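Local structure of D-3-phosphoglycerate dehydrogenase (Sulfolobus tokodaii, 2EKL) at residues V95-S104 against A291-N302; F219-N230 against Y245-T256. The protein probably catalyses the NAD-dependent oxidation of 3-phosphoglycerate, an entry step of serine biosynthesis. One frame throughout, in Å; residues are numbered along the deposited sequence.

Interaction 1: V95-S104 against A291-N302; sequences VYAPGASTDS and AQKRVAEMTTQN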
loop_
_atom_site.group_PDB
_atom_site.type_symbol
_atom_site.label_atom_id
_atom_site.label_comp_id
_atom_site.label_asym_id
_atom_site.label_seq_id
_atom_site.Cartn_x
_atom_site.Cartn_y
_atom_site.Cartn_z
ATOM N N VAL A 95 25.130 16.063 -15.957
ATOM C CA VAL A 95 24.928 15.455 -14.647
ATOM C C VAL A 95 23.501 15.600 -14.147
ATOM O O VAL A 95 22.781 16.520 -14.533
ATOM C CB VAL A 95 25.868 16.075 -13.581
ATOM C CG1 VAL A 95 27.324 15.836 -13.959
ATOM C CG2 VAL A 95 25.583 17.566 -13.436
ATOM N N TYR A 96 23.096 14.671 -13.287
ATOM C CA TYR A 96 21.764 14.690 -12.699
ATOM C C TYR A 96 21.760 13.785 -11.474
ATOM O O TYR A 96 22.811 13.576 -10.864
ATOM C CB TYR A 96 20.699 14.258 -13.723
ATOM C CG TYR A 96 20.796 12.834 -14.227
ATOM C CD1 TYR A 96 21.936 12.378 -14.888
ATOM C CD2 TYR A 96 19.725 11.951 -14.075
ATOM C CE1 TYR A 96 22.008 11.077 -15.389
ATOM C CE2 TYR A 96 19.785 10.649 -14.570
ATOM C CZ TYR A 96 20.930 10.221 -15.226
ATOM O OH TYR A 96 20.995 8.937 -15.715
ATOM N N ALA A 97 20.601 13.247 -11.106
ATOM C CA ALA A 97 20.522 12.391 -9.922
ATOM C C ALA A 97 19.927 11.009 -10.183
ATOM O O ALA A 97 18.852 10.681 -9.675
ATOM C CB ALA A 97 19.721 13.102 -8.829
ATOM N N PRO A 98 20.627 10.171 -10.962
ATOM C CA PRO A 98 20.131 8.823 -11.266
ATOM C C PRO A 98 19.953 7.935 -10.032
ATOM O O PRO A 98 20.842 7.839 -9.186
ATOM C CB PRO A 98 21.186 8.282 -12.232
ATOM C CG PRO A 98 22.437 8.970 -11.781
ATOM C CD PRO A 98 21.963 10.385 -11.542
ATOM N N GLY A 99 18.791 7.291 -9.944
ATOM C CA GLY A 99 18.498 6.408 -8.826
ATOM C C GLY A 99 18.114 7.104 -7.528
ATOM O O GLY A 99 17.828 6.444 -6.533
ATOM N N ALA A 100 18.084 8.432 -7.542
ATOM C CA ALA A 100 17.762 9.216 -6.352
ATOM C C ALA A 100 16.406 8.952 -5.691
ATOM O O ALA A 100 16.239 9.210 -4.498
ATOM C CB ALA A 100 17.879 10.696 -6.673
ATOM N N SER A 101 15.442 8.435 -6.444
ATOM C CA SER A 101 14.117 8.205 -5.879
ATOM C C SER A 101 13.706 6.741 -5.752
ATOM O O SER A 101 12.548 6.446 -5.451
ATOM C CB SER A 101 13.068 8.936 -6.718
ATOM O OG SER A 101 12.890 8.304 -7.972
ATOM N N THR A 102 14.650 5.830 -5.962
ATOM C CA THR A 102 14.360 4.399 -5.906
ATOM C C THR A 102 13.395 3.929 -4.817
ATOM O O THR A 102 12.334 3.388 -5.128
ATOM C CB THR A 102 15.661 3.570 -5.792
ATOM O OG1 THR A 102 16.499 3.836 -6.924
ATOM C CG2 THR A 102 15.342 2.078 -5.750
ATOM N N ASP A 103 13.742 4.130 -3.548
ATOM C CA ASP A 103 12.869 3.652 -2.473
ATOM C C ASP A 103 11.477 4.272 -2.470
ATOM O O ASP A 103 10.502 3.612 -2.108
ATOM C CB ASP A 103 13.528 3.842 -1.098
ATOM C CG ASP A 103 14.720 2.915 -0.885
ATOM O OD1 ASP A 103 14.733 1.800 -1.455
ATOM O OD2 ASP A 103 15.640 3.297 -0.129
ATOM N N SER A 104 11.374 5.534 -2.862
ATOM C CA SER A 104 10.063 6.174 -2.901
ATOM C C SER A 104 9.207 5.557 -4.008
ATOM O O SER A 104 8.002 5.367 -3.836
ATOM C CB SER A 104 10.214 7.681 -3.107
ATOM O OG SER A 104 10.684 8.286 -1.911
ATOM N N ALA A 291 13.266 11.874 -1.018
ATOM C CA ALA A 291 13.726 11.687 -2.391
ATOM C C ALA A 291 14.077 13.012 -3.055
ATOM O O ALA A 291 15.096 13.124 -3.740
ATOM C CB ALA A 291 12.662 10.959 -3.214
ATOM N N GLN A 292 13.235 14.017 -2.849
ATOM C CA GLN A 292 13.472 15.326 -3.437
ATOM C C GLN A 292 14.743 15.963 -2.881
ATOM O O GLN A 292 15.443 16.678 -3.597
ATOM C CB GLN A 292 12.270 16.241 -3.202
ATOM C CG GLN A 292 11.061 15.919 -4.081
ATOM C CD GLN A 292 11.414 15.839 -5.558
ATOM O OE1 GLN A 292 11.546 14.749 -6.121
ATOM N NE2 GLN A 292 11.583 16.993 -6.188
ATOM N N LYS A 293 15.041 15.706 -1.609
ATOM C CA LYS A 293 16.256 16.250 -1.009
ATOM C C LYS A 293 17.461 15.541 -1.623
ATOM O O LYS A 293 18.493 16.163 -1.893
ATOM C CB LYS A 293 16.265 16.047 0.510
ATOM C CG LYS A 293 17.557 16.519 1.172
ATOM C CD LYS A 293 17.600 16.172 2.654
ATOM C CE LYS A 293 18.937 16.558 3.270
ATOM N NZ LYS A 293 19.043 16.131 4.690
ATOM N N ARG A 294 17.338 14.235 -1.847
ATOM C CA ARG A 294 18.442 13.492 -2.445
ATOM C C ARG A 294 18.690 13.959 -3.877
ATOM O O ARG A 294 19.839 14.017 -4.323
ATOM C CB ARG A 294 18.170 11.985 -2.424
ATOM C CG ARG A 294 18.288 11.358 -1.040
ATOM C CD ARG A 294 18.527 9.865 -1.153
ATOM N NE ARG A 294 17.408 9.205 -1.808
ATOM C CZ ARG A 294 16.280 8.864 -1.196
ATOM N NH1 ARG A 294 16.122 9.112 0.101
ATOM N NH2 ARG A 294 15.306 8.288 -1.888
ATOM N N VAL A 295 17.622 14.287 -4.599
ATOM C CA VAL A 295 17.769 14.764 -5.970
ATOM C C VAL A 295 18.611 16.037 -5.964
ATOM O O VAL A 295 19.547 16.178 -6.750
ATOM C CB VAL A 295 16.396 15.060 -6.623
ATOM C CG1 VAL A 295 16.588 15.816 -7.932
ATOM C CG2 VAL A 295 15.660 13.752 -6.894
ATOM N N ALA A 296 18.287 16.954 -5.060
ATOM C CA ALA A 296 19.023 18.209 -4.955
ATOM C C ALA A 296 20.476 17.980 -4.546
ATOM O O ALA A 296 21.392 18.529 -5.165
ATOM C CB ALA A 296 18.337 19.139 -3.954
ATOM N N GLU A 297 20.687 17.170 -3.511
ATOM C CA GLU A 297 22.036 16.884 -3.021
ATOM C C GLU A 297 22.905 16.163 -4.041
ATOM O O GLU A 297 24.076 16.499 -4.220
ATOM C CB GLU A 297 21.978 16.041 -1.747
ATOM C CG GLU A 297 21.179 16.664 -0.618
ATOM C CD GLU A 297 21.317 15.890 0.676
ATOM O OE1 GLU A 297 21.246 14.643 0.635
ATOM O OE2 GLU A 297 21.488 16.527 1.736
ATOM N N MET A 298 22.334 15.161 -4.698
ATOM C CA MET A 298 23.071 14.401 -5.694
ATOM C C MET A 298 23.412 15.249 -6.908
ATOM O O MET A 298 24.523 15.176 -7.430
ATOM C CB MET A 298 22.265 13.180 -6.130
ATOM C CG MET A 298 22.153 12.116 -5.065
ATOM S SD MET A 298 21.329 10.653 -5.702
ATOM C CE MET A 298 22.375 10.307 -7.132
ATOM N N THR A 299 22.455 16.051 -7.364
ATOM C CA THR A 299 22.696 16.899 -8.519
ATOM C C THR A 299 23.786 17.905 -8.157
ATOM O O THR A 299 24.666 18.198 -8.964
ATOM C CB THR A 299 21.413 17.639 -8.951
ATOM O OG1 THR A 299 20.413 16.679 -9.324
ATOM C CG2 THR A 299 21.694 18.550 -10.146
ATOM N N THR A 300 23.732 18.416 -6.932
ATOM C CA THR A 300 24.729 19.376 -6.464
ATOM C C THR A 300 26.107 18.722 -6.363
ATOM O O THR A 300 27.106 19.278 -6.829
ATOM C CB THR A 300 24.346 19.946 -5.083
ATOM O OG1 THR A 300 23.098 20.637 -5.191
ATOM C CG2 THR A 300 25.421 20.923 -4.582
ATOM N N GLN A 301 26.168 17.538 -5.766
ATOM C CA GLN A 301 27.448 16.857 -5.626
ATOM C C GLN A 301 28.038 16.428 -6.967
ATOM O O GLN A 301 29.251 16.534 -7.179
ATOM C CB GLN A 301 27.319 15.643 -4.706
ATOM C CG GLN A 301 28.673 15.063 -4.318
ATOM C CD GLN A 301 29.631 16.134 -3.809
ATOM O OE1 GLN A 301 29.371 16.787 -2.797
ATOM N NE2 GLN A 301 30.742 16.323 -4.519
ATOM N N ASN A 302 27.196 15.944 -7.874
ATOM C CA ASN A 302 27.688 15.529 -9.182
ATOM C C ASN A 302 28.158 16.739 -9.982
ATOM O O ASN A 302 29.109 16.648 -10.762
ATOM C CB ASN A 302 26.609 14.761 -9.957
ATOM C CG ASN A 302 26.383 13.366 -9.401
ATOM O OD1 ASN A 302 27.271 12.794 -8.768
ATOM N ND2 ASN A 302 25.204 12.803 -9.649
HETATM O O HOH W 1 18.152 6.616 -3.708
#
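Two alanine methyls of the loop, Ala-97 CB and Ala-100 CB, press against helix 289-309 and form the apolar centre with Val-295 and Met-298. Ala-97 CB lies 3.7 Å from Met-298 CB and also meets Thr-299 OG1. That hydroxyl stays with its own helix, donating to Val-295 O. Ala-100 CB rests between Val-295 CG2 and Met-298 SD, 3.6 Å from the sulfur. The Met-298 chain runs straight to SD and then bends (chi3 55°). The bend carries Met-298 CE to the loop, 3.6 Å from Pro-98 O. At one end Val-95 CB packs on Asn-302 CB at 3.9 Å. At the other, Ala-291 CB touches Ser-104 OG and Ser-101 CB.

The loop leaves strand 93-95, an outermost strand of the five-stranded parallel sheet. It passes through a type II turn, Ala-97 to Ala-100, and an overlapping type I turn, Gly-99 to Thr-102, into helix 102-118. Ser-101 belongs to the NAD pocket and touches the bound cofactor.

The polar edge holds the loop backbone by its carbonyls. Asn-302 ND2 donates to Tyr-96 O at 2.8 Å, nearly in line with the C=O bond (173°), and the acceptor lies in the amide plane. Arg-294 grips Ala-100 O side-on with two nitrogens. Arg-294 NE and NH2 each stand 2.9 Å from Ala-100 O and reach it from the same face of the carbonyl. Both bonds are bent, with N-H...O angles of 135°. A water donates to Gly-99 O and accepts a weak bond from Arg-294 NE. Arg-294 NH2 also forms a salt bridge with Glu-139 of the second subunit, whose carboxylate is hydrogen-bonded to Ser-104 OG as well.

Interaction 2: F219-N230 against Y245-T256; sequences FELMKDNVIIVN and YIKKGKVYAYAT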
loop_
_atom_site.group_PDB
_atom_site.type_symbol
_atom_site.label_atom_id
_atom_site.label_comp_id
_atom_site.label_asym_id
_atom_site.label_seq_id
_atom_site.Cartn_x
_atom_site.Cartn_y
_atom_site.Cartn_z
ATOM N N PHE A 219 -1.003 -9.527 -23.459
ATOM C CA PHE A 219 -2.272 -9.485 -22.736
ATOM C C PHE A 219 -2.999 -10.822 -22.877
ATOM O O PHE A 219 -3.633 -11.299 -21.939
ATOM C CB PHE A 219 -3.166 -8.363 -23.279
ATOM C CG PHE A 219 -2.937 -7.029 -22.625
ATOM C CD1 PHE A 219 -3.352 -6.799 -21.315
ATOM C CD2 PHE A 219 -2.296 -6.004 -23.311
ATOM C CE1 PHE A 219 -3.132 -5.571 -20.697
ATOM C CE2 PHE A 219 -2.067 -4.765 -22.702
ATOM C CZ PHE A 219 -2.487 -4.551 -21.392
ATOM N N GLU A 220 -2.906 -11.426 -24.058
ATOM C CA GLU A 220 -3.570 -12.700 -24.297
ATOM C C GLU A 220 -2.950 -13.816 -23.454
ATOM O O GLU A 220 -3.648 -14.718 -22.992
ATOM C CB GLU A 220 -3.491 -13.056 -25.786
ATOM C CG GLU A 220 -4.413 -14.188 -26.221
ATOM C CD GLU A 220 -5.875 -13.919 -25.892
ATOM O OE1 GLU A 220 -6.349 -12.791 -26.140
ATOM O OE2 GLU A 220 -6.552 -14.840 -25.390
ATOM N N LEU A 221 -1.638 -13.746 -23.253
ATOM C CA LEU A 221 -0.920 -14.748 -22.471
ATOM C C LEU A 221 -1.205 -14.661 -20.975
ATOM O O LEU A 221 -1.051 -15.641 -20.251
ATOM C CB LEU A 221 0.590 -14.600 -22.686
ATOM C CG LEU A 221 1.213 -15.191 -23.954
ATOM C CD1 LEU A 221 2.601 -14.600 -24.166
ATOM C CD2 LEU A 221 1.281 -16.710 -23.826
ATOM N N MET A 222 -1.622 -13.487 -20.516
ATOM C CA MET A 222 -1.881 -13.279 -19.099
ATOM C C MET A 222 -2.942 -14.168 -18.473
ATOM O O MET A 222 -3.818 -14.708 -19.156
ATOM C CB MET A 222 -2.249 -11.817 -18.846
ATOM C CG MET A 222 -1.114 -10.847 -19.076
ATOM S SD MET A 222 -1.691 -9.165 -18.851
ATOM C CE MET A 222 -0.356 -8.242 -19.589
ATOM N N LYS A 223 -2.852 -14.318 -17.155
ATOM C CA LYS A 223 -3.819 -15.114 -16.415
ATOM C C LYS A 223 -5.081 -14.282 -16.262
ATOM O O LYS A 223 -5.037 -13.055 -16.344
ATOM C CB LYS A 223 -3.297 -15.457 -15.013
ATOM C CG LYS A 223 -2.086 -16.368 -14.976
ATOM C CD LYS A 223 -1.757 -16.794 -13.543
ATOM C CE LYS A 223 -2.899 -17.597 -12.924
ATOM N NZ LYS A 223 -2.599 -18.093 -11.542
ATOM N N ASP A 224 -6.208 -14.951 -16.044
ATOM C CA ASP A 224 -7.465 -14.247 -15.835
ATOM C C ASP A 224 -7.388 -13.557 -14.474
ATOM O O ASP A 224 -6.777 -14.080 -13.540
ATOM C CB ASP A 224 -8.641 -15.229 -15.849
ATOM C CG ASP A 224 -8.857 -15.863 -17.211
ATOM O OD1 ASP A 224 -8.878 -15.118 -18.214
ATOM O OD2 ASP A 224 -9.016 -17.102 -17.279
ATOM N N ASN A 225 -8.004 -12.383 -14.372
ATOM C CA ASN A 225 -8.025 -11.607 -13.133
ATOM C C ASN A 225 -6.667 -11.072 -12.707
ATOM O O ASN A 225 -6.436 -10.814 -11.526
ATOM C CB ASN A 225 -8.619 -12.435 -11.995
ATOM C CG ASN A 225 -10.099 -12.647 -12.156
ATOM O OD1 ASN A 225 -10.567 -13.777 -12.306
ATOM N ND2 ASN A 225 -10.852 -11.552 -12.138
ATOM N N VAL A 226 -5.774 -10.894 -13.674
ATOM C CA VAL A 226 -4.443 -10.380 -13.386
ATOM C C VAL A 226 -4.527 -8.931 -12.913
ATOM O O VAL A 226 -5.432 -8.189 -13.304
ATOM C CB VAL A 226 -3.540 -10.456 -14.649
ATOM C CG1 VAL A 226 -4.096 -9.549 -15.748
ATOM C CG2 VAL A 226 -2.111 -10.060 -14.306
ATOM N N ILE A 227 -3.599 -8.549 -12.042
ATOM C CA ILE A 227 -3.508 -7.182 -11.544
ATOM C C ILE A 227 -2.211 -6.654 -12.144
ATOM O O ILE A 227 -1.158 -7.285 -12.017
ATOM C CB ILE A 227 -3.405 -7.122 -10.001
ATOM C CG1 ILE A 227 -4.729 -7.553 -9.370
ATOM C CG2 ILE A 227 -3.049 -5.703 -9.555
ATOM C CD1 ILE A 227 -4.674 -7.665 -7.861
ATOM N N ILE A 228 -2.289 -5.518 -12.822
ATOM C CA ILE A 228 -1.108 -4.933 -13.445
ATOM C C ILE A 228 -0.763 -3.603 -12.784
ATOM O O ILE A 228 -1.614 -2.725 -12.676
ATOM C CB ILE A 228 -1.345 -4.693 -14.957
ATOM C CG1 ILE A 228 -1.780 -5.999 -15.629
ATOM C CG2 ILE A 228 -0.078 -4.159 -15.605
ATOM C CD1 ILE A 228 -2.187 -5.837 -17.105
ATOM N N VAL A 229 0.484 -3.464 -12.343
ATOM C CA VAL A 229 0.930 -2.234 -11.690
ATOM C C VAL A 229 2.011 -1.599 -12.548
ATOM O O VAL A 229 2.887 -2.292 -13.066
ATOM C CB VAL A 229 1.511 -2.517 -10.280
ATOM C CG1 VAL A 229 1.905 -1.204 -9.598
ATOM C CG2 VAL A 229 0.484 -3.254 -9.433
ATOM N N ASN A 230 1.958 -0.281 -12.699
ATOM C CA ASN A 230 2.950 0.406 -13.513
ATOM C C ASN A 230 3.404 1.730 -12.907
ATOM O O ASN A 230 2.626 2.675 -12.813
ATOM C CB ASN A 230 2.381 0.656 -14.918
ATOM C CG ASN A 230 3.418 1.226 -15.885
ATOM O OD1 ASN A 230 4.582 1.413 -15.534
ATOM N ND2 ASN A 230 2.991 1.501 -17.112
ATOM N N TYR A 245 -8.874 -5.276 -22.847
ATOM C CA TYR A 245 -8.848 -6.372 -21.893
ATOM C C TYR A 245 -9.503 -6.074 -20.548
ATOM O O TYR A 245 -9.893 -6.996 -19.832
ATOM C CB TYR A 245 -7.409 -6.860 -21.718
ATOM C CG TYR A 245 -6.978 -7.750 -22.860
ATOM C CD1 TYR A 245 -7.248 -9.121 -22.841
ATOM C CD2 TYR A 245 -6.358 -7.218 -23.988
ATOM C CE1 TYR A 245 -6.913 -9.938 -23.923
ATOM C CE2 TYR A 245 -6.020 -8.027 -25.079
ATOM C CZ TYR A 245 -6.301 -9.384 -25.035
ATOM O OH TYR A 245 -5.967 -10.186 -26.100
ATOM N N ILE A 246 -9.623 -4.799 -20.197
ATOM C CA ILE A 246 -10.294 -4.440 -18.953
ATOM C C ILE A 246 -11.798 -4.591 -19.200
ATOM O O ILE A 246 -12.528 -5.147 -18.375
ATOM C CB ILE A 246 -9.975 -2.987 -18.531
ATOM C CG1 ILE A 246 -8.556 -2.917 -17.956
ATOM C CG2 ILE A 246 -10.986 -2.499 -17.496
ATOM C CD1 ILE A 246 -8.138 -1.533 -17.498
ATOM N N LYS A 247 -12.254 -4.117 -20.356
ATOM C CA LYS A 247 -13.665 -4.216 -20.701
ATOM C C LYS A 247 -14.110 -5.664 -20.888
ATOM O O LYS A 247 -15.264 -5.996 -20.625
ATOM C CB LYS A 247 -13.956 -3.385 -21.954
ATOM C CG LYS A 247 -13.800 -1.890 -21.703
ATOM C CD LYS A 247 -13.941 -1.062 -22.968
ATOM C CE LYS A 247 -15.356 -1.101 -23.513
ATOM N NZ LYS A 247 -15.524 -0.129 -24.631
ATOM N N LYS A 248 -13.193 -6.522 -21.333
ATOM C CA LYS A 248 -13.496 -7.941 -21.521
ATOM C C LYS A 248 -13.653 -8.607 -20.155
ATOM O O LYS A 248 -14.233 -9.688 -20.041
ATOM C CB LYS A 248 -12.368 -8.646 -22.281
ATOM C CG LYS A 248 -12.224 -8.250 -23.736
ATOM C CD LYS A 248 -11.046 -8.974 -24.369
ATOM C CE LYS A 248 -10.913 -8.636 -25.842
ATOM N NZ LYS A 248 -9.710 -9.263 -26.450
ATOM N N GLY A 249 -13.120 -7.955 -19.126
ATOM C CA GLY A 249 -13.205 -8.492 -17.780
ATOM C C GLY A 249 -11.999 -9.330 -17.387
ATOM O O GLY A 249 -11.971 -9.914 -16.300
ATOM N N LYS A 250 -10.993 -9.390 -18.254
ATOM C CA LYS A 250 -9.809 -10.185 -17.953
ATOM C C LYS A 250 -8.901 -9.544 -16.914
ATOM O O LYS A 250 -8.414 -10.219 -16.007
ATOM C CB LYS A 250 -8.993 -10.460 -19.219
ATOM C CG LYS A 250 -7.829 -11.412 -18.960
ATOM C CD LYS A 250 -7.133 -11.844 -20.236
ATOM C CE LYS A 250 -6.076 -12.895 -19.930
ATOM N NZ LYS A 250 -5.370 -13.363 -21.154
ATOM N N VAL A 251 -8.656 -8.247 -17.059
ATOM C CA VAL A 251 -7.795 -7.529 -16.124
ATOM C C VAL A 251 -8.612 -7.101 -14.913
ATOM O O VAL A 251 -9.595 -6.373 -15.047
ATOM C CB VAL A 251 -7.170 -6.280 -16.799
ATOM C CG1 VAL A 251 -6.330 -5.496 -15.795
ATOM C CG2 VAL A 251 -6.310 -6.713 -17.986
ATOM N N TYR A 252 -8.214 -7.573 -13.735
ATOM C CA TYR A 252 -8.916 -7.238 -12.502
ATOM C C TYR A 252 -8.729 -5.757 -12.196
ATOM O O TYR A 252 -9.665 -5.068 -11.771
ATOM C CB TYR A 252 -8.364 -8.075 -11.343
ATOM C CG TYR A 252 -9.070 -7.851 -10.027
ATOM C CD1 TYR A 252 -10.305 -8.446 -9.765
ATOM C CD2 TYR A 252 -8.507 -7.038 -9.043
ATOM C CE1 TYR A 252 -10.960 -8.241 -8.552
ATOM C CE2 TYR A 252 -9.158 -6.824 -7.825
ATOM C CZ TYR A 252 -10.381 -7.430 -7.588
ATOM O OH TYR A 252 -11.028 -7.237 -6.388
ATOM N N ALA A 253 -7.514 -5.266 -12.419
ATOM C CA ALA A 253 -7.216 -3.869 -12.161
ATOM C C ALA A 253 -5.882 -3.440 -12.749
ATOM O O ALA A 253 -4.966 -4.253 -12.911
ATOM C CB ALA A 253 -7.219 -3.606 -10.646
ATOM N N TYR A 254 -5.795 -2.157 -13.084
ATOM C CA TYR A 254 -4.570 -1.560 -13.595
ATOM C C TYR A 254 -4.290 -0.410 -12.630
ATOM O O TYR A 254 -5.099 0.515 -12.501
ATOM C CB TYR A 254 -4.758 -1.008 -15.015
ATOM C CG TYR A 254 -3.509 -0.363 -15.597
ATOM C CD1 TYR A 254 -2.367 -1.122 -15.873
ATOM C CD2 TYR A 254 -3.474 1.002 -15.882
ATOM C CE1 TYR A 254 -1.224 -0.531 -16.421
ATOM C CE2 TYR A 254 -2.339 1.599 -16.430
ATOM C CZ TYR A 254 -1.218 0.827 -16.697
ATOM O OH TYR A 254 -0.104 1.417 -17.246
ATOM N N ALA A 255 -3.167 -0.489 -11.923
ATOM C CA ALA A 255 -2.787 0.549 -10.964
ATOM C C ALA A 255 -1.539 1.222 -11.502
ATOM O O ALA A 255 -0.519 0.567 -11.699
ATOM C CB ALA A 255 -2.510 -0.076 -9.599
ATOM N N THR A 256 -1.600 2.531 -11.716
ATOM C CA THR A 256 -0.460 3.221 -12.296
ATOM C C THR A 256 -0.194 4.612 -11.737
ATOM O O THR A 256 -1.106 5.295 -11.275
ATOM C CB THR A 256 -0.656 3.334 -13.825
ATOM O OG1 THR A 256 0.506 3.907 -14.425
ATOM C CG2 THR A 256 -1.867 4.216 -14.140
#
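The Tyr-245 ring has Phe-219 CB over one face, a CH-pi contact 3.5 Å from the centroid, with Lys-248 NZ above the other, toward its rim. At the ring edge Tyr-245 OH donates to Glu-220 OE1 at 2.6 Å, on the anti side of the carboxylate and somewhat out of its plane. The Phe-219 ring is nearly parallel to that of Tyr-245 but slid aside, so they barely overlap. A leucine at Tyr-245 would probably leave Glu-220 OE1 without its hydroxyl mate and Phe-219 CB without a flat face to rest on.

Lys-250 CG is anti to the backbone N (chi1 -174°) and the chain is extended beyond it, which carries the ammonium to the end of helix 216-221. There Lys-250 NZ donates to Phe-219 O at 2.8 Å and weakly to Met-222 O.

Farther on, the Tyr-254 ring edge meets Ile-228 CB. Tyr-254 OH accepts from Asn-230 ND2 at 3.1 Å. Asn-230 is held further by Ser-232 and Arg-233.

The strands themselves are joined by backbone bonds such as Ala-255 N to Ile-228 O, 2.8 Å. Strands 226-230 and 251-256 are parallel neighbours, joined through helix 239-247: a beta-alpha-beta unit of the Rossmann-type NAD-binding domain.

Interactions 1 and 2 lie on opposite sides of the chain's centre. Their own centres are 33 Å apart, and their nearest atoms about 11 Å apart, so they do not touch. Helix 102-118 connects them. Its start lies in interaction 1, while Met-113, Leu-112, Ala-116 and Ala-117 farther along pack on Val-229, Ala-255 and Ile-227 of interaction 2. Both relate to the NAD site. The side chain of Ser-101 in interaction 1 is about 3 Å from the cofactor. In interaction 2 the side chain of Asn-230 is about 7 Å from it, and the two strands lead directly to the NAD-binding residues Thr-231 and Asp-257.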